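PDB 1XTY: peptidyl-tRNA hydrolase from Sulfolobus solfataricus, which catalyses the hydrolysis of peptidyl-tRNA into tRNA and an N-acyl amino acid, and may act on peptidyl-tRNAs that drop off the ribosome. Local coordinates for residues V5-S10 and V59-L64; E44-W49 and I102-E107; I68-K73 and S112-L117; I83-G88 and G95-L100. All blocks are in the same frame, centred on the assembly; numbering follows the deposited sequence.

Interaction 1: residues V5-S10 and V59-L64; sequences VIVVRS and VKVNSL. With SO4 (sulfate ion), chain F.
Val-7 and Val-61 pack tightly in this pair of parallel strands. Their CG1 methyls sit 3.4 Å apart, closer than usual van der Waals contact. The two side chains cross at about a right angle. Val-7 turns its other methyl, CG2, to CG2 of Val-59 at 3.8 Å. Four backbone hydrogen bonds hold the strands in register. Val-8 uses both its N and its O toward strand 56-61. Its N donates to Val-59 O at 2.9 Å, and its O accepts from Val-61 N. Ile-6 O takes Val-59 N, and Val-61 O takes Ser-10 N at 2.7 Å.

The Ser-10 end is looser and more open to solvent. Ser-10 OG adds a weak bond to Val-61 O and lies against the aliphatic start of Lys-60. Arg-9 bends at chi3 (66°), and one face of its guanidinium lies against Leu-64. CB of Leu-64 is 3.9 Å above the middle of that face. A sulfate, probably from the crystallisation liquor, meets the edge in plane. Arg-9 NH1 donates to its O2 at 2.6 Å, and NH2 donates to O3. Arg-9 NE also pairs with Asp-11.

Strands 2-9 and 56-61 are the ends of a beta-alpha-beta crossover. Helices 107-114 and 64-76 cover the face with Val-5, Val-7 and Val-61, and helix 16-35 covers the face with Ile-6 and Val-8.

Interaction 2: residues E44-W49 and I102-E107; sequences EWLNEW and IGPAPE
Pro-104 presses its ring against Trp-49. Pro-104 CB stands over one face of the indole, 3.7 Å from the centroid of the five-membered ring of Trp-49 and 20° off its normal. Pro-104 CG reaches back toward Leu-46, whose CA is 3.9 Å away. Leu-46 CD1 meets the same CG atom. One turn before Trp-49, Trp-45 takes the next two residues on one face of its ring. Ala-105 CB lies over the six-membered ring, 4.0 Å from the Trp-45 centroid. Pro-106 CD lies over the five-membered ring, 3.6 Å from its centroid. These are CH-pi contacts. The contact is mainly apolar, with Pro-104 O also near Trp-45 CE3.

The two tryptophans are four residues apart, and Trp-49 N bonds to Trp-45 O within the helix. Their first torsions differ. Trp-49 has CG anti to the backbone N (chi1 -179°), while Trp-45 has CG anti to the carbonyl carbon (chi1 -68°). One helix thus offers two separate indole faces.

The peptide before Pro-104 is cis, and the chain turns a corner there. Gly-103 just before it has backbone angles that call for glycine. Further out, Trp-49 NE1 donates to Pro-55 O, and Val-28 of the second subunit packs on the same indole. Ile-34 of helix 16-35 backs Leu-46 and Pro-104. This is helix-on-sheet packing of an alpha/beta fold. Helix 40-51 covers a proline-rich corner of strand 97-106, beside the partner subunit of the PTH2 homodimer.

Interaction 3: residues I68-K73 and S112-L117; sequences ISRAKK and SITGDL
Arg-70 and Ile-113 bring the two backbones closest, with CA atoms 6.2 Å apart. The stretch 68-73 is regular helix. The stretch 112-117 leaves the end of helix 107-114 and makes a type I beta turn from Thr-114 to Leu-117. The turn puts Asp-116 and Leu-117 where Arg-70 can reach them.

Arg-70 runs extended from CG to NE and slides past Ile-113 and Leu-117, which point the opposite way. Its CB touches Ile-113 CG2 at 3.9 Å. Its NE lies 3.5 Å from Leu-117 CD1, and Leu-117 CD2 is close to NH2. Helices 64-76 and 107-114 lie on the same face of the mixed sheet, one layer of this alpha/beta fold. Leu-100 of strand 97-106 supports Arg-70 from the sheet, and Val-5 and Val-7 of strand 2-9 support Thr-114.

At its end, Arg-70 forms a salt bridge with Asp-116. NH2 to OD2 is 3.3 Å, and the hydrogen bond within it is weak. The carboxylate comes to the guanidinium edge in plane, with the two planes 14° apart. NH1 of Arg-70 bonds to Glu-66 O, one turn back in its own helix, and this helps fix the rotation of the group.

The Lys-73 chain passes Ile-113 with its CB and CG and brings its CE to 3.3 Å from Ser-112 O.

Interaction 4: residues I83-G88 and G95-L100; sequences IIEDAG and GTITCL. With SO4 (sulfate ion), chain E.
Ile-84 and Cys-99 form a hydrogen-bonded antiparallel pair. Ile-84 N donates to Cys-99 O at 3.0 Å, nearly straight (169°). Ile-84 O is more heavily used. It accepts Thr-98 N at 2.9 Å and a weak bond from Thr-98 OG1, and Ile-97 CA also makes a C-H...O contact with it. The OG1 hydroxyl sits between the backbone N and the carbonyl carbon (chi1 60°), near Ile-84 O, but also bonds to Gln-22 NE2. A beta bulge shifts the register by one here, with Thr-98 as the extra residue.

Beyond the bulge the pairing goes on. Asp-86 N donates to Thr-96 O at 2.8 Å, and Asp-86 O accepts Gly-95 N at 3.0 Å. The carboxylate of Asp-86 has its own partners. OD2 makes a salt bridge with Lys-18. OD1 faces Gly-88 N as in an Asx turn; the N...O distance is very short, so its length is doubtful. Glu-85 is different. Its OE1 lies 3.2 Å from Gly-95 O; both are acceptors, and this is no hydrogen bond.

The side chains pack on both faces. Ile-83 CG2 touches Ile-97 CD1 at 3.7 Å on one. Ile-84 CB lies beside Cys-99 SG on the other, the side of helix 16-35.

Ala-87 N donates to O1 of a sulfate at 2.8 Å, probably from the crystallisation liquor. Main-chain bonds thus hold the pairing, Lys-18 takes OD2 of Asp-86, and the N-H of Ala-87 can hold an anion, here a sulfate.

How the interactions relate
Interactions 1 and 4 pair strands of one mixed sheet, one parallel, one antiparallel. They share no strand but meet where strands 2-9 and 97-106 are neighbours: Val-7 N bonds to Leu-100 O and Arg-9 NH1 to Ile-97 O. Each has a sulfate at its outer end. Interaction 2 sets a helix on a corner of strand 97-106, buried and built from indole faces and prolines. Interaction 3, partly exposed, joins helix 64-76 to the end of helix 107-114 and the turn after it, and adds a salt bridge. It leans on interaction 1 through Leu-117. Interactions 2 and 4 use strand 97-106; the centres of the two contacts are about 23 Å apart, the first mainly apolar, the second rich in polar bonds.

Interaction 1: residues V5-S10 and V59-L64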
loop_
_atom_site.group_PDB
_atom_site.type_symbol
_atom_site.label_atom_id
_atom_site.label_comp_id
_atom_site.label_asym_id
_atom_site.label_seq_id
_atom_site.Cartn_x
_atom_site.Cartn_y
_atom_site.Cartn_z
ATOM N N VAL A 5 7.274 -8.280 2.130
ATOM C CA VAL A 5 8.444 -7.429 2.051
ATOM C C VAL A 5 8.403 -6.643 0.751
ATOM O O VAL A 5 8.092 -7.195 -0.305
ATOM C CB VAL A 5 9.749 -8.256 2.084
ATOM C CG1 VAL A 5 10.955 -7.329 2.012
ATOM C CG2 VAL A 5 9.799 -9.095 3.351
ATOM N N ILE A 6 8.692 -5.351 0.839
ATOM C CA ILE A 6 8.724 -4.503 -0.344
ATOM C C ILE A 6 10.119 -3.896 -0.433
ATOM O O ILE A 6 10.591 -3.247 0.502
ATOM C CB ILE A 6 7.674 -3.368 -0.289
ATOM C CG1 ILE A 6 6.260 -3.953 -0.243
ATOM C CG2 ILE A 6 7.806 -2.479 -1.523
ATOM C CD1 ILE A 6 5.789 -4.330 1.138
ATOM N N VAL A 7 10.780 -4.135 -1.560
ATOM C CA VAL A 7 12.127 -3.630 -1.798
ATOM C C VAL A 7 12.063 -2.378 -2.663
ATOM O O VAL A 7 11.623 -2.430 -3.811
ATOM C CB VAL A 7 12.986 -4.695 -2.515
ATOM C CG1 VAL A 7 14.428 -4.204 -2.644
ATOM C CG2 VAL A 7 12.928 -6.010 -1.748
ATOM N N VAL A 8 12.510 -1.253 -2.112
ATOM C CA VAL A 8 12.487 0.019 -2.824
ATOM C C VAL A 8 13.867 0.428 -3.343
ATOM O O VAL A 8 14.872 0.240 -2.656
ATOM C CB VAL A 8 11.962 1.137 -1.904
ATOM C CG1 VAL A 8 11.903 2.454 -2.654
ATOM C CG2 VAL A 8 10.593 0.758 -1.364
ATOM N N ARG A 9 13.908 0.983 -4.555
ATOM C CA ARG A 9 15.160 1.445 -5.163
ATOM C C ARG A 9 15.569 2.790 -4.580
ATOM O O ARG A 9 14.777 3.731 -4.563
ATOM C CB ARG A 9 15.011 1.605 -6.674
ATOM C CG ARG A 9 15.026 0.310 -7.451
ATOM C CD ARG A 9 14.913 0.582 -8.939
ATOM N NE ARG A 9 16.081 1.281 -9.466
ATOM C CZ ARG A 9 16.162 1.757 -10.704
ATOM N NH1 ARG A 9 15.137 1.613 -11.534
ATOM N NH2 ARG A 9 17.265 2.365 -11.115
ATOM N N SER A 10 16.816 2.883 -4.130
ATOM C CA SER A 10 17.324 4.116 -3.540
ATOM C C SER A 10 18.065 5.013 -4.531
ATOM O O SER A 10 18.297 6.187 -4.245
ATOM C CB SER A 10 18.261 3.785 -2.375
ATOM O OG SER A 10 17.629 2.933 -1.436
ATOM N N VAL A 59 12.332 -2.521 2.888
ATOM C CA VAL A 59 13.780 -2.423 2.790
ATOM C C VAL A 59 14.174 -1.723 1.499
ATOM O O VAL A 59 13.319 -1.421 0.663
ATOM C CB VAL A 59 14.422 -3.821 2.853
ATOM C CG1 VAL A 59 14.117 -4.463 4.198
ATOM C CG2 VAL A 59 13.890 -4.697 1.725
ATOM N N LYS A 60 15.466 -1.456 1.334
ATOM C CA LYS A 60 15.935 -0.767 0.140
ATOM C C LYS A 60 17.173 -1.388 -0.499
ATOM O O LYS A 60 17.886 -2.171 0.128
ATOM C CB LYS A 60 16.222 0.699 0.472
ATOM C CG LYS A 60 17.251 0.897 1.580
ATOM C CD LYS A 60 17.477 2.377 1.880
ATOM C CE LYS A 60 18.460 2.568 3.027
ATOM N NZ LYS A 60 18.722 4.010 3.324
ATOM N N VAL A 61 17.396 -1.036 -1.763
ATOM C CA VAL A 61 18.545 -1.488 -2.545
ATOM C C VAL A 61 18.938 -0.287 -3.394
ATOM O O VAL A 61 18.095 0.550 -3.705
ATOM C CB VAL A 61 18.193 -2.678 -3.478
ATOM C CG1 VAL A 61 17.842 -3.903 -2.654
ATOM C CG2 VAL A 61 17.048 -2.303 -4.397
ATOM N N ASN A 62 20.208 -0.187 -3.771
ATOM C CA ASN A 62 20.649 0.958 -4.557
ATOM C C ASN A 62 20.892 0.696 -6.037
ATOM O O ASN A 62 21.632 1.439 -6.686
ATOM C CB ASN A 62 21.912 1.564 -3.939
ATOM C CG ASN A 62 22.915 0.512 -3.535
ATOM O OD1 ASN A 62 23.217 -0.402 -4.304
ATOM N ND2 ASN A 62 23.446 0.634 -2.321
ATOM N N SER A 63 20.279 -0.351 -6.578
ATOM C CA SER A 63 20.445 -0.649 -7.994
ATOM C C SER A 63 19.327 -1.521 -8.543
ATOM O O SER A 63 18.747 -2.342 -7.832
ATOM C CB SER A 63 21.789 -1.340 -8.252
ATOM O OG SER A 63 21.729 -2.717 -7.927
ATOM N N LEU A 64 19.034 -1.333 -9.823
ATOM C CA LEU A 64 17.998 -2.105 -10.485
ATOM C C LEU A 64 18.381 -3.582 -10.517
ATOM O O LEU A 64 17.529 -4.450 -10.352
ATOM C CB LEU A 64 17.793 -1.595 -11.912
ATOM C CG LEU A 64 16.711 -2.305 -12.729
ATOM C CD1 LEU A 64 15.354 -2.102 -12.082
ATOM C CD2 LEU A 64 16.708 -1.757 -14.138
HETATM S S SO4 F . 16.698 2.785 -14.735
HETATM O O1 SO4 F . 16.022 4.080 -14.924
HETATM O O2 SO4 F . 15.805 1.873 -14.003
HETATM O O3 SO4 F . 17.933 2.994 -13.954
HETATM O O4 SO4 F . 17.029 2.210 -16.050
#

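Interaction 2: residues E44-W49 and I102-E107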
loop_
_atom_site.group_PDB
_atom_site.type_symbol
_atom_site.label_atom_id
_atom_site.label_comp_id
_atom_site.label_asym_id
_atom_site.label_seq_id
_atom_site.Cartn_x
_atom_site.Cartn_y
_atom_site.Cartn_z
ATOM N N GLU A 44 -3.562 -19.266 1.418
ATOM C CA GLU A 44 -3.489 -19.579 2.837
ATOM C C GLU A 44 -2.590 -18.549 3.516
ATOM O O GLU A 44 -2.938 -18.011 4.568
ATOM C CB GLU A 44 -2.924 -20.989 3.048
ATOM C CG GLU A 44 -3.780 -22.089 2.438
ATOM C CD GLU A 44 -3.173 -23.470 2.597
ATOM O OE1 GLU A 44 -2.000 -23.658 2.204
ATOM O OE2 GLU A 44 -3.869 -24.371 3.109
ATOM N N TRP A 45 -1.438 -18.268 2.909
ATOM C CA TRP A 45 -0.523 -17.284 3.477
ATOM C C TRP A 45 -1.176 -15.903 3.537
ATOM O O TRP A 45 -0.974 -15.161 4.495
ATOM C CB TRP A 45 0.765 -17.175 2.655
ATOM C CG TRP A 45 1.653 -18.384 2.708
ATOM C CD1 TRP A 45 1.718 -19.321 3.705
ATOM C CD2 TRP A 45 2.645 -18.754 1.746
ATOM N NE1 TRP A 45 2.693 -20.251 3.417
ATOM C CE2 TRP A 45 3.276 -19.926 2.222
ATOM C CE3 TRP A 45 3.064 -18.205 0.526
ATOM C CZ2 TRP A 45 4.306 -20.560 1.519
ATOM C CZ3 TRP A 45 4.089 -18.836 -0.175
ATOM C CH2 TRP A 45 4.698 -20.005 0.328
ATOM N N LEU A 46 -1.945 -15.556 2.505
ATOM C CA LEU A 46 -2.607 -14.250 2.477
ATOM C C LEU A 46 -3.612 -14.122 3.623
ATOM O O LEU A 46 -3.641 -13.112 4.327
ATOM C CB LEU A 46 -3.311 -14.040 1.131
ATOM C CG LEU A 46 -4.082 -12.724 0.959
ATOM C CD1 LEU A 46 -3.130 -11.542 1.069
ATOM C CD2 LEU A 46 -4.777 -12.723 -0.403
ATOM N N ASN A 47 -4.433 -15.149 3.816
ATOM C CA ASN A 47 -5.417 -15.123 4.895
ATOM C C ASN A 47 -4.765 -14.970 6.264
ATOM O O ASN A 47 -5.235 -14.196 7.100
ATOM C CB ASN A 47 -6.264 -16.394 4.878
ATOM C CG ASN A 47 -7.212 -16.440 3.703
ATOM O OD1 ASN A 47 -7.977 -15.498 3.472
ATOM N ND2 ASN A 47 -7.176 -17.535 2.954
ATOM N N GLU A 48 -3.688 -15.713 6.497
ATOM C CA GLU A 48 -2.973 -15.644 7.767
ATOM C C GLU A 48 -2.357 -14.258 7.952
ATOM O O GLU A 48 -2.369 -13.699 9.048
ATOM C CB GLU A 48 -1.861 -16.696 7.805
ATOM C CG GLU A 48 -2.336 -18.105 7.502
ATOM C CD GLU A 48 -1.188 -19.082 7.330
ATOM O OE1 GLU A 48 -1.303 -19.985 6.475
ATOM O OE2 GLU A 48 -0.177 -18.955 8.051
ATOM N N TRP A 49 -1.807 -13.717 6.871
ATOM C CA TRP A 49 -1.176 -12.406 6.906
ATOM C C TRP A 49 -2.180 -11.351 7.354
ATOM O O TRP A 49 -1.867 -10.493 8.178
ATOM C CB TRP A 49 -0.640 -12.066 5.519
ATOM C CG TRP A 49 0.052 -10.747 5.418
ATOM C CD1 TRP A 49 1.205 -10.369 6.051
ATOM C CD2 TRP A 49 -0.324 -9.654 4.576
ATOM N NE1 TRP A 49 1.572 -9.107 5.646
ATOM C CE2 TRP A 49 0.651 -8.644 4.741
ATOM C CE3 TRP A 49 -1.392 -9.429 3.692
ATOM C CZ2 TRP A 49 0.594 -7.424 4.053
ATOM C CZ3 TRP A 49 -1.449 -8.217 3.007
ATOM C CH2 TRP A 49 -0.459 -7.230 3.192
ATOM N N ILE A 102 7.205 -8.778 -2.387
ATOM C CA ILE A 102 7.335 -10.227 -2.258
ATOM C C ILE A 102 6.440 -10.735 -1.128
ATOM O O ILE A 102 6.431 -10.171 -0.033
ATOM C CB ILE A 102 8.796 -10.647 -1.944
ATOM C CG1 ILE A 102 9.734 -10.171 -3.055
ATOM C CG2 ILE A 102 8.882 -12.154 -1.807
ATOM C CD1 ILE A 102 11.215 -10.406 -2.750
ATOM N N GLY A 103 5.686 -11.794 -1.397
ATOM C CA GLY A 103 4.819 -12.349 -0.376
ATOM C C GLY A 103 3.365 -11.926 -0.497
ATOM O O GLY A 103 2.927 -11.502 -1.569
ATOM N N PRO A 104 2.591 -12.011 0.599
ATOM C CA PRO A 104 3.058 -12.482 1.908
ATOM C C PRO A 104 3.458 -13.957 1.938
ATOM O O PRO A 104 2.948 -14.772 1.168
ATOM C CB PRO A 104 1.877 -12.173 2.828
ATOM C CG PRO A 104 0.702 -12.305 1.923
ATOM C CD PRO A 104 1.165 -11.642 0.649
ATOM N N ALA A 105 4.383 -14.285 2.832
ATOM C CA ALA A 105 4.859 -15.657 2.978
ATOM C C ALA A 105 5.664 -15.768 4.275
ATOM O O ALA A 105 5.999 -14.758 4.886
ATOM C CB ALA A 105 5.733 -16.030 1.787
ATOM N N PRO A 106 5.974 -17.002 4.716
ATOM C CA PRO A 106 6.751 -17.197 5.949
ATOM C C PRO A 106 7.969 -16.277 5.940
ATOM O O PRO A 106 8.740 -16.271 4.983
ATOM C CB PRO A 106 7.135 -18.670 5.876
ATOM C CG PRO A 106 5.930 -19.278 5.238
ATOM C CD PRO A 106 5.616 -18.299 4.113
ATOM N N GLU A 107 8.154 -15.503 7.003
ATOM C CA GLU A 107 9.265 -14.560 7.032
ATOM C C GLU A 107 10.650 -15.169 6.853
ATOM O O GLU A 107 11.536 -14.529 6.287
ATOM C CB GLU A 107 9.225 -13.720 8.309
ATOM C CG GLU A 107 9.410 -14.481 9.590
ATOM C CD GLU A 107 9.287 -13.568 10.792
ATOM O OE1 GLU A 107 10.028 -12.563 10.847
ATOM O OE2 GLU A 107 8.450 -13.851 11.674
#

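Interaction 3: residues I68-K73 and S112-L117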
loop_
_atom_site.group_PDB
_atom_site.type_symbol
_atom_site.label_atom_id
_atom_site.label_comp_id
_atom_site.label_asym_id
_atom_site.label_seq_id
_atom_site.Cartn_x
_atom_site.Cartn_y
_atom_site.Cartn_z
ATOM N N ILE A 68 16.223 -7.133 -9.678
ATOM C CA ILE A 68 16.016 -8.229 -10.620
ATOM C C ILE A 68 16.526 -9.525 -9.997
ATOM O O ILE A 68 15.914 -10.586 -10.130
ATOM C CB ILE A 68 16.778 -7.977 -11.949
ATOM C CG1 ILE A 68 16.303 -6.670 -12.588
ATOM C CG2 ILE A 68 16.581 -9.161 -12.896
ATOM C CD1 ILE A 68 14.834 -6.653 -12.967
ATOM N N SER A 69 17.661 -9.428 -9.316
ATOM C CA SER A 69 18.257 -10.584 -8.668
ATOM C C SER A 69 17.283 -11.210 -7.677
ATOM O O SER A 69 17.111 -12.425 -7.644
ATOM C CB SER A 69 19.535 -10.173 -7.936
ATOM O OG SER A 69 20.032 -11.243 -7.153
ATOM N N ARG A 70 16.633 -10.370 -6.878
ATOM C CA ARG A 70 15.698 -10.863 -5.881
ATOM C C ARG A 70 14.359 -11.311 -6.454
ATOM O O ARG A 70 13.707 -12.190 -5.896
ATOM C CB ARG A 70 15.528 -9.814 -4.786
ATOM C CG ARG A 70 16.836 -9.615 -4.028
ATOM C CD ARG A 70 16.749 -8.625 -2.892
ATOM N NE ARG A 70 18.016 -8.560 -2.163
ATOM C CZ ARG A 70 19.174 -8.189 -2.704
ATOM N NH1 ARG A 70 19.236 -7.841 -3.983
ATOM N NH2 ARG A 70 20.276 -8.173 -1.967
ATOM N N ALA A 71 13.953 -10.727 -7.577
ATOM C CA ALA A 71 12.705 -11.138 -8.208
ATOM C C ALA A 71 12.903 -12.551 -8.763
ATOM O O ALA A 71 12.007 -13.386 -8.704
ATOM C CB ALA A 71 12.330 -10.169 -9.336
ATOM N N LYS A 72 14.091 -12.819 -9.293
ATOM C CA LYS A 72 14.388 -14.136 -9.848
ATOM C C LYS A 72 14.377 -15.175 -8.722
ATOM O O LYS A 72 13.901 -16.294 -8.893
ATOM C CB LYS A 72 15.751 -14.103 -10.540
ATOM C CG LYS A 72 16.104 -15.348 -11.348
ATOM C CD LYS A 72 16.622 -16.471 -10.477
ATOM C CE LYS A 72 17.156 -17.615 -11.324
ATOM N NZ LYS A 72 16.141 -18.109 -12.297
ATOM N N LYS A 73 14.891 -14.781 -7.564
ATOM C CA LYS A 73 14.934 -15.665 -6.410
ATOM C C LYS A 73 13.503 -16.008 -5.996
ATOM O O LYS A 73 13.162 -17.172 -5.799
ATOM C CB LYS A 73 15.673 -14.966 -5.269
ATOM C CG LYS A 73 16.410 -15.896 -4.326
ATOM C CD LYS A 73 17.705 -15.238 -3.864
ATOM C CE LYS A 73 18.495 -16.136 -2.926
ATOM N NZ LYS A 73 19.836 -15.551 -2.624
ATOM N N SER A 112 15.215 -15.658 3.123
ATOM C CA SER A 112 16.200 -16.352 2.308
ATOM C C SER A 112 16.374 -15.576 1.003
ATOM O O SER A 112 17.079 -16.019 0.091
ATOM C CB SER A 112 15.756 -17.793 2.019
ATOM O OG SER A 112 14.603 -17.838 1.197
ATOM N N ILE A 113 15.729 -14.410 0.936
ATOM C CA ILE A 113 15.785 -13.532 -0.233
ATOM C C ILE A 113 16.201 -12.107 0.119
ATOM O O ILE A 113 17.036 -11.513 -0.557
ATOM C CB ILE A 113 14.413 -13.399 -0.926
ATOM C CG1 ILE A 113 13.857 -14.769 -1.290
ATOM C CG2 ILE A 113 14.551 -12.533 -2.172
ATOM C CD1 ILE A 113 12.483 -14.705 -1.931
ATOM N N THR A 114 15.605 -11.559 1.175
ATOM C CA THR A 114 15.882 -10.182 1.577
ATOM C C THR A 114 16.405 -9.992 2.999
ATOM O O THR A 114 16.355 -8.886 3.534
ATOM C CB THR A 114 14.615 -9.320 1.434
ATOM O OG1 THR A 114 13.624 -9.772 2.370
ATOM C CG2 THR A 114 14.050 -9.426 0.020
ATOM N N GLY A 115 16.913 -11.055 3.611
ATOM C CA GLY A 115 17.414 -10.939 4.970
ATOM C C GLY A 115 18.656 -10.080 5.150
ATOM O O GLY A 115 19.055 -9.799 6.281
ATOM N N ASP A 116 19.259 -9.642 4.048
ATOM C CA ASP A 116 20.480 -8.837 4.104
ATOM C C ASP A 116 20.289 -7.369 3.736
ATOM O O ASP A 116 21.267 -6.649 3.532
ATOM C CB ASP A 116 21.530 -9.444 3.166
ATOM C CG ASP A 116 21.065 -9.482 1.714
ATOM O OD1 ASP A 116 19.919 -9.916 1.472
ATOM O OD2 ASP A 116 21.839 -9.080 0.813
ATOM N N LEU A 117 19.046 -6.911 3.663
ATOM C CA LEU A 117 18.805 -5.528 3.274
ATOM C C LEU A 117 18.514 -4.577 4.425
ATOM O O LEU A 117 17.996 -4.979 5.464
ATOM C CB LEU A 117 17.662 -5.481 2.261
ATOM C CG LEU A 117 17.838 -6.471 1.105
ATOM C CD1 LEU A 117 16.595 -6.472 0.232
ATOM C CD2 LEU A 117 19.073 -6.104 0.300
#

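Interaction 4: residues I83-G88 and G95-L100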
loop_
_atom_site.group_PDB
_atom_site.type_symbol
_atom_site.label_atom_id
_atom_site.label_comp_id
_atom_site.label_asym_id
_atom_site.label_seq_id
_atom_site.Cartn_x
_atom_site.Cartn_y
_atom_site.Cartn_z
ATOM N N ILE A 83 6.537 -6.508 -9.700
ATOM C CA ILE A 83 7.540 -5.535 -10.117
ATOM C C ILE A 83 6.757 -4.301 -10.537
ATOM O O ILE A 83 5.988 -4.333 -11.503
ATOM C CB ILE A 83 8.385 -6.048 -11.301
ATOM C CG1 ILE A 83 9.139 -7.316 -10.885
ATOM C CG2 ILE A 83 9.381 -4.970 -11.733
ATOM C CD1 ILE A 83 9.915 -7.976 -12.016
ATOM N N ILE A 84 6.944 -3.220 -9.793
ATOM C CA ILE A 84 6.227 -1.982 -10.055
ATOM C C ILE A 84 7.014 -0.980 -10.896
ATOM O O ILE A 84 8.184 -0.717 -10.624
ATOM C CB ILE A 84 5.831 -1.312 -8.725
ATOM C CG1 ILE A 84 4.973 -2.281 -7.899
ATOM C CG2 ILE A 84 5.096 -0.011 -8.989
ATOM C CD1 ILE A 84 3.697 -2.737 -8.606
ATOM N N GLU A 85 6.366 -0.437 -11.925
ATOM C CA GLU A 85 6.995 0.558 -12.788
ATOM C C GLU A 85 6.203 1.855 -12.665
ATOM O O GLU A 85 4.985 1.838 -12.464
ATOM C CB GLU A 85 7.030 0.095 -14.255
ATOM C CG GLU A 85 7.718 -1.258 -14.461
ATOM C CD GLU A 85 8.126 -1.530 -15.909
ATOM O OE1 GLU A 85 7.481 -1.004 -16.840
ATOM O OE2 GLU A 85 9.095 -2.292 -16.116
ATOM N N ASP A 86 6.902 2.975 -12.778
ATOM C CA ASP A 86 6.279 4.289 -12.668
ATOM C C ASP A 86 5.329 4.564 -13.836
ATOM O O ASP A 86 5.548 4.091 -14.956
ATOM C CB ASP A 86 7.374 5.361 -12.605
ATOM C CG ASP A 86 6.858 6.698 -12.101
ATOM O OD1 ASP A 86 6.274 7.459 -12.895
ATOM O OD2 ASP A 86 7.033 6.982 -10.898
ATOM N N ALA A 87 4.266 5.321 -13.567
ATOM C CA ALA A 87 3.290 5.664 -14.598
ATOM C C ALA A 87 3.742 6.919 -15.339
ATOM O O ALA A 87 3.037 7.423 -16.217
ATOM C CB ALA A 87 1.919 5.894 -13.972
ATOM N N GLY A 88 4.918 7.419 -14.968
ATOM C CA GLY A 88 5.482 8.600 -15.602
ATOM C C GLY A 88 4.680 9.881 -15.512
ATOM O O GLY A 88 4.688 10.694 -16.445
ATOM N N GLY A 95 7.679 3.588 -16.946
ATOM C CA GLY A 95 8.335 2.323 -17.212
ATOM C C GLY A 95 9.492 2.059 -16.268
ATOM O O GLY A 95 9.996 0.940 -16.195
ATOM N N THR A 96 9.914 3.091 -15.542
ATOM C CA THR A 96 11.017 2.963 -14.594
ATOM C C THR A 96 10.607 2.066 -13.424
ATOM O O THR A 96 9.621 2.341 -12.739
ATOM C CB THR A 96 11.422 4.344 -14.024
ATOM O OG1 THR A 96 11.781 5.224 -15.099
ATOM C CG2 THR A 96 12.596 4.208 -13.072
ATOM N N ILE A 97 11.359 0.994 -13.198
ATOM C CA ILE A 97 11.064 0.084 -12.095
ATOM C C ILE A 97 11.416 0.797 -10.785
ATOM O O ILE A 97 12.543 1.252 -10.600
ATOM C CB ILE A 97 11.872 -1.227 -12.232
ATOM C CG1 ILE A 97 11.375 -2.003 -13.458
ATOM C CG2 ILE A 97 11.741 -2.070 -10.964
ATOM C CD1 ILE A 97 12.098 -3.321 -13.703
ATOM N N THR A 98 10.444 0.895 -9.883
ATOM C CA THR A 98 10.645 1.589 -8.613
ATOM C C THR A 98 10.776 0.682 -7.397
ATOM O O THR A 98 11.464 1.027 -6.430
ATOM C CB THR A 98 9.486 2.571 -8.334
ATOM O OG1 THR A 98 8.257 1.843 -8.263
ATOM C CG2 THR A 98 9.388 3.624 -9.434
ATOM N N CYS A 99 10.108 -0.468 -7.421
ATOM C CA CYS A 99 10.184 -1.375 -6.286
ATOM C C CYS A 99 9.690 -2.775 -6.611
ATOM O O CYS A 99 9.095 -3.019 -7.668
ATOM C CB CYS A 99 9.395 -0.810 -5.098
ATOM S SG CYS A 99 7.618 -0.616 -5.381
ATOM N N LEU A 100 9.949 -3.684 -5.677
ATOM C CA LEU A 100 9.584 -5.087 -5.799
ATOM C C LEU A 100 8.854 -5.562 -4.544
ATOM O O LEU A 100 9.344 -5.386 -3.427
ATOM C CB LEU A 100 10.853 -5.934 -5.981
ATOM C CG LEU A 100 10.714 -7.457 -5.911
ATOM C CD1 LEU A 100 10.046 -7.975 -7.185
ATOM C CD2 LEU A 100 12.093 -8.094 -5.753
HETATM S S SO4 E . 2.245 6.038 -10.414
HETATM O O1 SO4 E . 3.622 5.847 -10.908
HETATM O O2 SO4 E . 1.684 7.272 -10.997
HETATM O O3 SO4 E . 2.265 6.148 -8.943
HETATM O O4 SO4 E . 1.418 4.885 -10.817
#